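Local coordinates for kojibiose phosphorylase (Gut metagenome, PDB 6W0P), which belongs to glycoside hydrolase family 65, joining an N-terminal beta-sandwich domain to an (alpha/alpha)6-barrel catalytic domain and a C-terminal beta domain, at residues A[145-150]-A[290-295]; A[323-328]-A[332-337]; A[454-459]-A[526-531]; A[426-431]-A[497-502]. All coordinates share one frame; numbering follows the deposited sequence.

Contacts 2, 3 and 4 are buried and lie within the helical catalytic domain, whereas contact 1 is partly buried and joins a loop of the N-terminal beta domain to helix 282-300. Contacts 1 and 2 touch: H326 and F328 reach C150, and H326 meets F292. Contacts 3 and 4 also touch, through F497 and the salt bridge between K529 and D501; helices 418-434 and 437-458, one in each, are consecutive. Contact 2 lies nearest, its centre about 6 Å from the chain centre, and contact 3 farthest, on the opposite side from contact 1. Rings dominate contacts 1 and 4, while contacts 2 and 3 combine apolar packing with one side-chain bond to a backbone carbonyl.

Contact 1 of 4, residues A[145-150]-A[290-295]; sequences LDMSDC and QKFFNH
The F292 ring carries M147 on one face: CB of M147 stands 3.4 Å from the ring centroid and 10° off its normal, a CH-pi contact. F293 takes F292 CD1 over one of its own faces, and M147 CG approaches its CE2 obliquely at 3.7 Å. S148 OG comes near F292 CD2, also obliquely. Bends at chi2 and chi3 of M147 (-59° and -70°) curl the chain back so that SD and CE lie beside both rings, with CE 3.6 Å from F292 CE1. M147 SD lies obliquely 5.2 Å from the F292 centroid and 5.0 Å from that of F293, a Met-aromatic contact with each. Behind M147 the loop is stiffened by D146: OD1 accepts from S148 N through its anti lone pair and from D149 N above the carboxylate plane. K288 forms salt bridges with D146 and D149, and N289 bonds to L145 O and M147 N, so polar groups one turn earlier on the helix grip the loop beside the apolar patch. The arrangement is an Asx turn between strands 135-145 and 152-161 of the N-terminal beta-sandwich, docked through its methionine on helix 282-300.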
loop_
_atom_site.group_PDB
_atom_site.type_symbol
_atom_site.label_atom_id
_atom_site.label_comp_id
_atom_site.label_asym_id
_atom_site.label_seq_id
_atom_site.Cartn_x
_atom_site.Cartn_y
_atom_site.Cartn_z
ATOM N N LEU A 145 -9.285 -17.896 -36.863
ATOM C CA LEU A 145 -9.389 -16.427 -36.939
ATOM C C LEU A 145 -8.682 -16.006 -38.231
ATOM O O LEU A 145 -7.565 -16.486 -38.475
ATOM C CB LEU A 145 -8.782 -15.802 -35.677
ATOM C CG LEU A 145 -9.356 -16.290 -34.347
ATOM C CD1 LEU A 145 -8.749 -15.527 -33.182
ATOM C CD2 LEU A 145 -10.870 -16.156 -34.300
ATOM N N ASP A 146 -9.347 -15.214 -39.069
ATOM C CA ASP A 146 -8.798 -14.738 -40.370
ATOM C C ASP A 146 -7.613 -13.819 -40.072
ATOM O O ASP A 146 -7.819 -12.838 -39.364
ATOM C CB ASP A 146 -9.866 -14.012 -41.187
ATOM C CG ASP A 146 -9.539 -13.848 -42.660
ATOM O OD1 ASP A 146 -8.381 -13.479 -42.992
ATOM O OD2 ASP A 146 -10.461 -14.062 -43.476
ATOM N N MET A 147 -6.419 -14.134 -40.558
ATOM C CA MET A 147 -5.191 -13.376 -40.177
ATOM C C MET A 147 -5.054 -12.097 -41.005
ATOM O O MET A 147 -4.342 -11.219 -40.517
ATOM C CB MET A 147 -3.921 -14.208 -40.346
ATOM C CG MET A 147 -3.934 -15.440 -39.491
ATOM S SD MET A 147 -4.107 -15.117 -37.723
ATOM C CE MET A 147 -2.515 -14.378 -37.382
ATOM N N SER A 148 -5.717 -11.984 -42.166
ATOM C CA SER A 148 -5.692 -10.783 -43.056
ATOM C C SER A 148 -6.916 -9.884 -42.797
ATOM O O SER A 148 -6.722 -8.709 -42.445
ATOM C CB SER A 148 -5.605 -11.179 -44.510
ATOM O OG SER A 148 -4.909 -12.415 -44.641
ATOM N N ASP A 149 -8.133 -10.400 -42.993
ATOM C CA ASP A 149 -9.400 -9.660 -42.729
ATOM C C ASP A 149 -9.838 -9.991 -41.308
ATOM O O ASP A 149 -10.689 -10.877 -41.154
ATOM C CB ASP A 149 -10.479 -9.995 -43.765
ATOM C CG ASP A 149 -10.063 -9.649 -45.184
ATOM O OD1 ASP A 149 -9.911 -8.448 -45.446
ATOM O OD2 ASP A 149 -9.865 -10.588 -46.005
ATOM N N CYS A 150 -9.252 -9.322 -40.312
ATOM C CA CYS A 150 -9.138 -9.827 -38.913
ATOM C C CYS A 150 -10.461 -9.678 -38.153
ATOM O O CYS A 150 -10.582 -10.271 -37.060
ATOM C CB CYS A 150 -7.999 -9.137 -38.180
ATOM S SG CYS A 150 -6.422 -9.286 -39.059
ATOM N N GLN A 290 -3.141 -20.113 -44.326
ATOM C CA GLN A 290 -1.830 -20.759 -44.556
ATOM C C GLN A 290 -0.961 -19.827 -45.410
ATOM O O GLN A 290 0.235 -19.765 -45.136
ATOM C CB GLN A 290 -2.002 -22.145 -45.182
ATOM C CG GLN A 290 -0.691 -22.879 -45.431
ATOM C CD GLN A 290 -0.816 -24.333 -45.053
ATOM O OE1 GLN A 290 -1.882 -24.796 -44.620
ATOM N NE2 GLN A 290 0.277 -25.060 -45.217
ATOM N N LYS A 291 -1.545 -19.139 -46.397
ATOM C CA LYS A 291 -0.839 -18.169 -47.277
ATOM C C LYS A 291 -0.233 -17.065 -46.396
ATOM O O LYS A 291 0.926 -16.709 -46.617
ATOM C CB LYS A 291 -1.787 -17.603 -48.336
ATOM C CG LYS A 291 -1.146 -17.246 -49.671
ATOM C CD LYS A 291 -1.940 -16.196 -50.420
ATOM C CE LYS A 291 -1.707 -14.787 -49.901
ATOM N NZ LYS A 291 -0.740 -14.045 -50.755
ATOM N N PHE A 292 -0.980 -16.571 -45.402
ATOM C CA PHE A 292 -0.487 -15.569 -44.420
ATOM C C PHE A 292 0.666 -16.143 -43.583
ATOM O O PHE A 292 1.680 -15.455 -43.452
ATOM C CB PHE A 292 -1.614 -15.118 -43.502
ATOM C CG PHE A 292 -1.179 -14.219 -42.376
ATOM C CD1 PHE A 292 -0.618 -14.749 -41.221
ATOM C CD2 PHE A 292 -1.365 -12.850 -42.460
ATOM C CE1 PHE A 292 -0.256 -13.920 -40.173
ATOM C CE2 PHE A 292 -1.003 -12.027 -41.405
ATOM C CZ PHE A 292 -0.456 -12.564 -40.263
ATOM N N PHE A 293 0.538 -17.353 -43.023
ATOM C CA PHE A 293 1.606 -17.937 -42.169
ATOM C C PHE A 293 2.847 -18.296 -43.005
ATOM O O PHE A 293 3.975 -18.182 -42.451
ATOM C CB PHE A 293 1.080 -19.127 -41.368
ATOM C CG PHE A 293 0.280 -18.719 -40.161
ATOM C CD1 PHE A 293 0.919 -18.212 -39.042
ATOM C CD2 PHE A 293 -1.100 -18.844 -40.152
ATOM C CE1 PHE A 293 0.193 -17.846 -37.922
ATOM C CE2 PHE A 293 -1.826 -18.463 -39.045
ATOM C CZ PHE A 293 -1.182 -17.949 -37.941
ATOM N N ASN A 294 2.682 -18.766 -44.248
ATOM C CA ASN A 294 3.819 -19.144 -45.125
ATOM C C ASN A 294 4.737 -17.923 -45.278
ATOM O O ASN A 294 5.941 -18.075 -45.152
ATOM C CB ASN A 294 3.396 -19.623 -46.512
ATOM C CG ASN A 294 2.775 -21.005 -46.530
ATOM O OD1 ASN A 294 2.888 -21.776 -45.575
ATOM N ND2 ASN A 294 2.095 -21.320 -47.620
ATOM N N HIS A 295 4.161 -16.749 -45.542
ATOM C CA HIS A 295 4.894 -15.462 -45.661
ATOM C C HIS A 295 5.718 -15.233 -44.383
ATOM O O HIS A 295 6.929 -14.979 -44.519
ATOM C CB HIS A 295 3.913 -14.330 -45.987
ATOM C CG HIS A 295 4.523 -12.975 -45.928
ATOM N ND1 HIS A 295 5.195 -12.416 -47.010
ATOM C CD2 HIS A 295 4.595 -12.080 -44.920
ATOM C CE1 HIS A 295 5.619 -11.212 -46.673
ATOM N NE2 HIS A 295 5.278 -10.992 -45.391
#

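Contact 2 of 4, residues A[323-328]-A[332-337]; sequences QAYHGF and NTIGAK
Y325, the first residue to leave helical geometry after helix 308-324, runs its side chain along the backbone of 332-334. Y325 CB lies against I334, 3.9 Å from its CD1. Both CG and the next ring atom, CD1, face I334 CG1, with Y325 CD1 at 3.9 Å in an oblique apolar contact. Farther along the ring, CE1 has the N332-T333 peptide at the ring edge, with N332 O 3.4 Å away and T333 N slightly farther; N332 CB is close as well, 3.9 Å from the same CE1. At the tip, Y325 OH donates a 2.7 Å hydrogen bond to N332 O. It reaches this oxygen at a C=O...donor angle of 126° and 53° out of the carbonyl plane, above the group. The ring edge and the hydroxyl thus meet the same peptide, which should limit how far the ring can turn. The N332 amide is occupied elsewhere: ND2 bonds to E38 and OD1 to K257, while ND2 also lies near the edge of the F328 ring. E38 in turn accepts from the backbone N of H326 and F328, so one carboxylate binds both segments. This buried loop contact sits where helix 308-324 ends, with Y360 of helix 351-361 and L371 of helix 365-376 touching both Y325 and I334, and M666 of helix 666-680 touching A324 and I334.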
loop_
_atom_site.group_PDB
_atom_site.type_symbol
_atom_site.label_atom_id
_atom_site.label_comp_id
_atom_site.label_asym_id
_atom_site.label_seq_id
_atom_site.Cartn_x
_atom_site.Cartn_y
_atom_site.Cartn_z
ATOM N N GLN A 323 0.667 -14.194 -33.994
ATOM C CA GLN A 323 -0.753 -14.084 -33.537
ATOM C C GLN A 323 -0.944 -12.827 -32.686
ATOM O O GLN A 323 -1.993 -12.156 -32.835
ATOM C CB GLN A 323 -1.183 -15.318 -32.743
ATOM C CG GLN A 323 -1.486 -16.530 -33.622
ATOM C CD GLN A 323 -2.470 -17.490 -33.001
ATOM O OE1 GLN A 323 -3.393 -17.935 -33.663
ATOM N NE2 GLN A 323 -2.281 -17.805 -31.733
ATOM N N ALA A 324 0.041 -12.497 -31.857
ATOM C CA ALA A 324 -0.043 -11.356 -30.922
ATOM C C ALA A 324 -0.077 -10.015 -31.670
ATOM O O ALA A 324 -0.769 -9.104 -31.191
ATOM C CB ALA A 324 1.109 -11.415 -29.951
ATOM N N TYR A 325 0.684 -9.861 -32.759
ATOM C CA TYR A 325 0.840 -8.558 -33.462
ATOM C C TYR A 325 1.313 -8.753 -34.905
ATOM O O TYR A 325 2.258 -9.510 -35.131
ATOM C CB TYR A 325 1.867 -7.700 -32.728
ATOM C CG TYR A 325 1.571 -6.226 -32.758
ATOM C CD1 TYR A 325 0.566 -5.709 -31.976
ATOM C CD2 TYR A 325 2.269 -5.354 -33.573
ATOM C CE1 TYR A 325 0.255 -4.366 -32.001
ATOM C CE2 TYR A 325 1.968 -3.996 -33.611
ATOM C CZ TYR A 325 0.962 -3.494 -32.808
ATOM O OH TYR A 325 0.666 -2.156 -32.777
ATOM N N HIS A 326 0.704 -8.066 -35.868
ATOM C CA HIS A 326 1.229 -8.081 -37.261
ATOM C C HIS A 326 1.066 -6.717 -37.940
ATOM O O HIS A 326 1.197 -6.676 -39.163
ATOM C CB HIS A 326 0.594 -9.229 -38.055
ATOM C CG HIS A 326 -0.870 -9.065 -38.324
ATOM N ND1 HIS A 326 -1.834 -9.445 -37.422
ATOM C CD2 HIS A 326 -1.531 -8.585 -39.405
ATOM C CE1 HIS A 326 -3.030 -9.193 -37.935
ATOM N NE2 HIS A 326 -2.877 -8.665 -39.151
ATOM N N GLY A 327 0.820 -5.641 -37.184
ATOM C CA GLY A 327 0.698 -4.287 -37.740
ATOM C C GLY A 327 -0.707 -4.020 -38.245
ATOM O O GLY A 327 -0.861 -3.211 -39.179
ATOM N N PHE A 328 -1.720 -4.660 -37.667
ATOM C CA PHE A 328 -3.124 -4.443 -38.089
ATOM C C PHE A 328 -3.582 -3.033 -37.700
ATOM O O PHE A 328 -4.388 -2.466 -38.443
ATOM C CB PHE A 328 -4.081 -5.456 -37.463
ATOM C CG PHE A 328 -5.499 -5.293 -37.946
ATOM C CD1 PHE A 328 -5.864 -5.726 -39.218
ATOM C CD2 PHE A 328 -6.460 -4.696 -37.142
ATOM C CE1 PHE A 328 -7.160 -5.568 -39.682
ATOM C CE2 PHE A 328 -7.756 -4.521 -37.615
ATOM C CZ PHE A 328 -8.104 -4.963 -38.876
ATOM N N ASN A 332 -3.107 -0.494 -31.411
ATOM C CA ASN A 332 -3.090 -1.830 -30.751
ATOM C C ASN A 332 -1.723 -2.031 -30.107
ATOM O O ASN A 332 -0.756 -1.425 -30.581
ATOM C CB ASN A 332 -3.401 -2.984 -31.706
ATOM C CG ASN A 332 -4.879 -3.192 -31.950
ATOM O OD1 ASN A 332 -5.713 -2.621 -31.249
ATOM N ND2 ASN A 332 -5.212 -3.986 -32.955
ATOM N N THR A 333 -1.652 -2.864 -29.069
ATOM C CA THR A 333 -0.374 -3.212 -28.413
ATOM C C THR A 333 -0.415 -4.681 -27.992
ATOM O O THR A 333 -1.471 -5.319 -28.108
ATOM C CB THR A 333 -0.090 -2.280 -27.228
ATOM O OG1 THR A 333 1.249 -2.489 -26.772
ATOM C CG2 THR A 333 -1.038 -2.519 -26.079
ATOM N N ILE A 334 0.720 -5.171 -27.516
ATOM C CA ILE A 334 0.899 -6.561 -27.020
ATOM C C ILE A 334 0.646 -6.556 -25.505
ATOM O O ILE A 334 1.355 -5.820 -24.788
ATOM C CB ILE A 334 2.315 -7.050 -27.381
ATOM C CG1 ILE A 334 2.554 -6.963 -28.890
ATOM C CG2 ILE A 334 2.563 -8.438 -26.834
ATOM C CD1 ILE A 334 3.878 -7.489 -29.350
ATOM N N GLY A 335 -0.319 -7.348 -25.042
ATOM C CA GLY A 335 -0.488 -7.673 -23.613
ATOM C C GLY A 335 0.546 -8.694 -23.122
ATOM O O GLY A 335 0.991 -9.555 -23.911
ATOM N N ALA A 336 0.861 -8.649 -21.830
ATOM C CA ALA A 336 1.760 -9.598 -21.142
ATOM C C ALA A 336 1.328 -11.064 -21.334
ATOM O O ALA A 336 2.205 -11.936 -21.158
ATOM C CB ALA A 336 1.833 -9.252 -19.677
ATOM N N LYS A 337 0.052 -11.353 -21.619
ATOM C CA LYS A 337 -0.382 -12.728 -22.010
ATOM C C LYS A 337 -1.095 -12.682 -23.361
ATOM O O LYS A 337 -1.966 -13.552 -23.601
ATOM C CB LYS A 337 -1.290 -13.360 -20.948
ATOM C CG LYS A 337 -0.724 -13.291 -19.541
ATOM C CD LYS A 337 -1.351 -14.216 -18.543
ATOM C CE LYS A 337 -0.712 -14.065 -17.182
ATOM N NZ LYS A 337 0.682 -14.574 -17.168
#

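Contact 3 of 4, residues A[454-459]-A[526-531]; sequences FLLSRG and AKMKDA
L456 spreads its two methyls over the turn of helix 526-531: CD1 rests 3.7 Å from M528 CB, and CD2 lies 3.7 Å from A531 CB, with M528 CA under the fork. The backbone of the same residue supplies the polar half, L456 O accepting from K527 NZ at 2.7 Å. The ammonium stands 39° above the carbonyl plane. K527 reaches this point because its chain is fully extended from a chi1 of -173°. Helices 437-458 and 522-534 belong to the helical catalytic domain, and their short segments cross at 69° with axes 10.7 Å apart; F497 of helix 487-504 packs against both L456 and M528. At R458 the chain nears the dimer partner, with a long, weak ion pair to D577 of the second subunit. G459 O then accepts from a water, 2.7 Å away, that itself accepts from K527 NZ, so the lysine binds L456 O directly and G459 O through the water, near the helix C-terminus, where its positive charge is probably favoured.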
loop_
_atom_site.group_PDB
_atom_site.type_symbol
_atom_site.label_atom_id
_atom_site.label_comp_id
_atom_site.label_asym_id
_atom_site.label_seq_id
_atom_site.Cartn_x
_atom_site.Cartn_y
_atom_site.Cartn_z
ATOM N N PHE A 454 9.730 15.114 -19.083
ATOM C CA PHE A 454 9.385 14.353 -17.854
ATOM C C PHE A 454 10.659 14.021 -17.074
ATOM O O PHE A 454 10.703 14.271 -15.870
ATOM C CB PHE A 454 8.594 13.096 -18.191
ATOM C CG PHE A 454 8.468 12.151 -17.033
ATOM C CD1 PHE A 454 7.828 12.547 -15.874
ATOM C CD2 PHE A 454 8.991 10.870 -17.106
ATOM C CE1 PHE A 454 7.712 11.675 -14.802
ATOM C CE2 PHE A 454 8.873 10.007 -16.032
ATOM C CZ PHE A 454 8.231 10.408 -14.887
ATOM N N LEU A 455 11.684 13.515 -17.762
ATOM C CA LEU A 455 12.929 13.039 -17.113
ATOM C C LEU A 455 13.620 14.223 -16.429
ATOM O O LEU A 455 14.191 14.014 -15.345
ATOM C CB LEU A 455 13.830 12.366 -18.148
ATOM C CG LEU A 455 13.375 10.990 -18.623
ATOM C CD1 LEU A 455 14.391 10.395 -19.595
ATOM C CD2 LEU A 455 13.142 10.033 -17.457
ATOM N N LEU A 456 13.552 15.415 -17.034
ATOM C CA LEU A 456 14.209 16.659 -16.526
ATOM C C LEU A 456 13.437 17.257 -15.350
ATOM O O LEU A 456 14.077 17.931 -14.547
ATOM C CB LEU A 456 14.318 17.693 -17.654
ATOM C CG LEU A 456 15.456 17.452 -18.639
ATOM C CD1 LEU A 456 15.299 18.325 -19.876
ATOM C CD2 LEU A 456 16.800 17.697 -17.975
ATOM N N SER A 457 12.121 17.039 -15.274
ATOM C CA SER A 457 11.260 17.529 -14.167
ATOM C C SER A 457 11.223 16.543 -12.994
ATOM O O SER A 457 11.136 17.003 -11.860
ATOM C CB SER A 457 9.884 17.834 -14.652
ATOM O OG SER A 457 9.384 16.787 -15.453
ATOM N N ARG A 458 11.214 15.231 -13.245
ATOM C CA ARG A 458 11.139 14.208 -12.171
ATOM C C ARG A 458 12.558 14.000 -11.642
ATOM O O ARG A 458 12.732 13.732 -10.426
ATOM C CB ARG A 458 10.497 12.916 -12.692
ATOM C CG ARG A 458 10.488 11.751 -11.699
ATOM C CD ARG A 458 9.898 12.164 -10.360
ATOM N NE ARG A 458 9.807 11.087 -9.383
ATOM C CZ ARG A 458 10.809 10.613 -8.653
ATOM N NH1 ARG A 458 12.033 11.103 -8.757
ATOM N NH2 ARG A 458 10.575 9.653 -7.785
ATOM N N GLY A 459 13.544 14.085 -12.536
ATOM C CA GLY A 459 14.965 14.167 -12.159
ATOM C C GLY A 459 15.221 15.431 -11.357
ATOM O O GLY A 459 14.548 16.429 -11.622
ATOM N N ALA A 526 19.339 23.984 -22.313
ATOM C CA ALA A 526 20.526 24.267 -21.479
ATOM C C ALA A 526 20.445 23.397 -20.223
ATOM O O ALA A 526 21.485 22.842 -19.819
ATOM C CB ALA A 526 20.628 25.734 -21.139
ATOM N N LYS A 527 19.250 23.269 -19.633
ATOM C CA LYS A 527 19.058 22.353 -18.478
ATOM C C LYS A 527 19.397 20.930 -18.946
ATOM O O LYS A 527 20.182 20.268 -18.266
ATOM C CB LYS A 527 17.658 22.436 -17.862
ATOM C CG LYS A 527 17.537 21.617 -16.578
ATOM C CD LYS A 527 16.157 21.479 -15.992
ATOM C CE LYS A 527 16.240 20.680 -14.713
ATOM N NZ LYS A 527 14.908 20.500 -14.095
ATOM N N MET A 528 18.885 20.510 -20.102
ATOM C CA MET A 528 19.076 19.122 -20.594
ATOM C C MET A 528 20.568 18.840 -20.737
ATOM O O MET A 528 21.002 17.771 -20.263
ATOM C CB MET A 528 18.384 18.846 -21.927
ATOM C CG MET A 528 18.405 17.368 -22.273
ATOM S SD MET A 528 17.308 16.926 -23.628
ATOM C CE MET A 528 18.248 17.522 -25.034
ATOM N N LYS A 529 21.325 19.766 -21.332
ATOM C CA LYS A 529 22.800 19.627 -21.477
ATOM C C LYS A 529 23.442 19.533 -20.091
ATOM O O LYS A 529 24.297 18.648 -19.901
ATOM C CB LYS A 529 23.423 20.773 -22.287
ATOM C CG LYS A 529 23.423 20.564 -23.798
ATOM C CD LYS A 529 23.755 21.839 -24.595
ATOM C CE LYS A 529 23.488 21.707 -26.082
ATOM N NZ LYS A 529 24.347 20.664 -26.693
ATOM N N ASP A 530 23.081 20.415 -19.165
ATOM C CA ASP A 530 23.723 20.430 -17.826
ATOM C C ASP A 530 23.343 19.131 -17.084
ATOM O O ASP A 530 24.239 18.557 -16.444
ATOM C CB ASP A 530 23.409 21.710 -17.041
ATOM C CG ASP A 530 24.149 21.774 -15.708
ATOM O OD1 ASP A 530 25.407 21.736 -15.725
ATOM O OD2 ASP A 530 23.457 21.822 -14.640
ATOM N N ALA A 531 22.089 18.665 -17.167
ATOM C CA ALA A 531 21.641 17.448 -16.437
ATOM C C ALA A 531 22.375 16.227 -17.010
ATOM O O ALA A 531 22.853 15.375 -16.231
ATOM C CB ALA A 531 20.136 17.311 -16.473
HETATM O O HOH W 1 14.798 19.129 -11.772
#

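Contact 4 of 4, residues A[426-431]-A[497-502]; sequences AIYHYM and FQYLDK
The aromatic part is a T-shaped pair in which Y428 turns its edge to the face of Y499. The ring centroids are 5.5 Å apart and the planes stand at 84°. Y428 CD1 makes the approach, 3.9 Å from Y499 CE1 and offset toward the rim of the ring it addresses. Both tyrosines hold CG anti to the backbone N; for Y499 (chi1 -168°) this sends the ring straight across the gap to helix 426-431, where CE2 comes within 4.0 Å of Y428 CA. The apolar contact on the same helix is that of I427, whose CG2 lies at the edge of Y499, 4.2 Å from CE2. M431 packs by van der Waals contact against the hydroxyl oxygen, its CB 3.3 Å from Y499 OH, with CG close behind. M440 of helix 437-458 touches both Y499 and M431, and L448 of that helix touches I427. Charged pairing lies outside this interface: D501 forms a salt bridge with K529 of helix 522-534. The two segments, with axes 11.6 Å apart and at 52°, share neither a hydrogen bond nor an ion pair. One long aromatic side chain spans that wide spacing, which suggests that this contact between catalytic-domain helices relies mainly on shape and ring orientation.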
loop_
_atom_site.group_PDB
_atom_site.type_symbol
_atom_site.label_atom_id
_atom_site.label_comp_id
_atom_site.label_asym_id
_atom_site.label_seq_id
_atom_site.Cartn_x
_atom_site.Cartn_y
_atom_site.Cartn_z
ATOM N N ALA A 426 12.966 2.196 -27.838
ATOM C CA ALA A 426 12.225 1.673 -29.006
ATOM C C ALA A 426 12.394 2.629 -30.194
ATOM O O ALA A 426 12.717 2.137 -31.283
ATOM C CB ALA A 426 10.763 1.450 -28.675
ATOM N N ILE A 427 12.212 3.944 -29.996
ATOM C CA ILE A 427 12.368 4.941 -31.095
ATOM C C ILE A 427 13.778 4.796 -31.669
ATOM O O ILE A 427 13.897 4.612 -32.909
ATOM C CB ILE A 427 12.066 6.364 -30.609
ATOM C CG1 ILE A 427 10.573 6.570 -30.345
ATOM C CG2 ILE A 427 12.605 7.404 -31.578
ATOM C CD1 ILE A 427 10.283 7.744 -29.425
ATOM N N TYR A 428 14.790 4.845 -30.799
ATOM C CA TYR A 428 16.229 4.674 -31.115
ATOM C C TYR A 428 16.490 3.341 -31.836
ATOM O O TYR A 428 17.161 3.324 -32.878
ATOM C CB TYR A 428 17.040 4.776 -29.827
ATOM C CG TYR A 428 18.462 4.297 -29.927
ATOM C CD1 TYR A 428 19.453 5.073 -30.510
ATOM C CD2 TYR A 428 18.829 3.065 -29.406
ATOM C CE1 TYR A 428 20.765 4.626 -30.598
ATOM C CE2 TYR A 428 20.137 2.613 -29.471
ATOM C CZ TYR A 428 21.106 3.392 -30.073
ATOM O OH TYR A 428 22.387 2.906 -30.105
ATOM N N HIS A 429 15.977 2.231 -31.312
ATOM C CA HIS A 429 16.184 0.881 -31.893
ATOM C C HIS A 429 15.548 0.836 -33.289
ATOM O O HIS A 429 16.179 0.333 -34.235
ATOM C CB HIS A 429 15.664 -0.197 -30.927
ATOM C CG HIS A 429 16.294 -1.533 -31.113
ATOM N ND1 HIS A 429 15.918 -2.630 -30.363
ATOM C CD2 HIS A 429 17.210 -1.965 -31.998
ATOM C CE1 HIS A 429 16.621 -3.678 -30.762
ATOM N NE2 HIS A 429 17.418 -3.301 -31.773
ATOM N N TYR A 430 14.356 1.408 -33.417
ATOM C CA TYR A 430 13.584 1.457 -34.676
ATOM C C TYR A 430 14.381 2.217 -35.750
ATOM O O TYR A 430 14.489 1.743 -36.912
ATOM C CB TYR A 430 12.242 2.145 -34.439
ATOM C CG TYR A 430 11.441 2.281 -35.701
ATOM C CD1 TYR A 430 10.967 1.149 -36.333
ATOM C CD2 TYR A 430 11.193 3.516 -36.286
ATOM C CE1 TYR A 430 10.244 1.230 -37.511
ATOM C CE2 TYR A 430 10.462 3.614 -37.459
ATOM C CZ TYR A 430 10.001 2.462 -38.081
ATOM O OH TYR A 430 9.292 2.495 -39.239
ATOM N N MET A 431 14.895 3.392 -35.375
ATOM C CA MET A 431 15.670 4.265 -36.286
ATOM C C MET A 431 16.981 3.544 -36.623
ATOM O O MET A 431 17.441 3.667 -37.767
ATOM C CB MET A 431 15.940 5.636 -35.650
ATOM C CG MET A 431 14.664 6.443 -35.443
ATOM S SD MET A 431 13.819 6.866 -37.013
ATOM C CE MET A 431 15.071 7.925 -37.739
ATOM N N PHE A 497 18.633 11.892 -23.333
ATOM C CA PHE A 497 19.035 13.314 -23.482
ATOM C C PHE A 497 19.976 13.447 -24.679
ATOM O O PHE A 497 19.774 14.360 -25.485
ATOM C CB PHE A 497 19.695 13.846 -22.208
ATOM C CG PHE A 497 18.780 13.926 -21.014
ATOM C CD1 PHE A 497 17.416 14.062 -21.174
ATOM C CD2 PHE A 497 19.299 13.870 -19.732
ATOM C CE1 PHE A 497 16.579 14.117 -20.077
ATOM C CE2 PHE A 497 18.463 13.931 -18.632
ATOM C CZ PHE A 497 17.101 14.075 -18.807
ATOM N N GLN A 498 20.957 12.550 -24.787
ATOM C CA GLN A 498 21.999 12.621 -25.842
ATOM C C GLN A 498 21.372 12.297 -27.202
ATOM O O GLN A 498 21.726 12.970 -28.177
ATOM C CB GLN A 498 23.165 11.713 -25.496
ATOM C CG GLN A 498 23.927 12.179 -24.266
ATOM C CD GLN A 498 24.978 11.169 -23.878
ATOM O OE1 GLN A 498 24.809 9.969 -24.091
ATOM N NE2 GLN A 498 26.072 11.652 -23.304
ATOM N N TYR A 499 20.410 11.377 -27.281
ATOM C CA TYR A 499 19.738 11.084 -28.573
ATOM C C TYR A 499 18.943 12.313 -29.041
ATOM O O TYR A 499 19.011 12.657 -30.238
ATOM C CB TYR A 499 18.845 9.845 -28.495
ATOM C CG TYR A 499 18.361 9.342 -29.832
ATOM C CD1 TYR A 499 19.247 9.084 -30.873
ATOM C CD2 TYR A 499 17.015 9.119 -30.062
ATOM C CE1 TYR A 499 18.810 8.615 -32.103
ATOM C CE2 TYR A 499 16.561 8.644 -31.281
ATOM C CZ TYR A 499 17.456 8.397 -32.307
ATOM O OH TYR A 499 16.994 7.937 -33.510
ATOM N N LEU A 500 18.181 12.941 -28.152
ATOM C CA LEU A 500 17.337 14.092 -28.540
ATOM C C LEU A 500 18.256 15.212 -29.032
ATOM O O LEU A 500 18.000 15.748 -30.111
ATOM C CB LEU A 500 16.497 14.575 -27.357
ATOM C CG LEU A 500 15.663 15.820 -27.640
ATOM C CD1 LEU A 500 14.800 15.632 -28.876
ATOM C CD2 LEU A 500 14.793 16.180 -26.447
ATOM N N ASP A 501 19.280 15.524 -28.239
ATOM C CA ASP A 501 20.345 16.497 -28.572
ATOM C C ASP A 501 20.846 16.284 -30.008
ATOM O O ASP A 501 20.831 17.268 -30.771
ATOM C CB ASP A 501 21.491 16.433 -27.564
ATOM C CG ASP A 501 22.553 17.466 -27.902
ATOM O OD1 ASP A 501 23.286 17.211 -28.884
ATOM O OD2 ASP A 501 22.592 18.545 -27.238
ATOM N N LYS A 502 21.269 15.060 -30.357
ATOM C CA LYS A 502 21.761 14.681 -31.711
ATOM C C LYS A 502 20.651 14.842 -32.764
ATOM O O LYS A 502 20.959 15.352 -33.853
ATOM C CB LYS A 502 22.308 13.256 -31.710
ATOM C CG LYS A 502 22.669 12.705 -33.081
ATOM C CD LYS A 502 23.706 11.601 -33.020
ATOM C CE LYS A 502 23.635 10.647 -34.190
ATOM N NZ LYS A 502 22.441 9.773 -34.073
#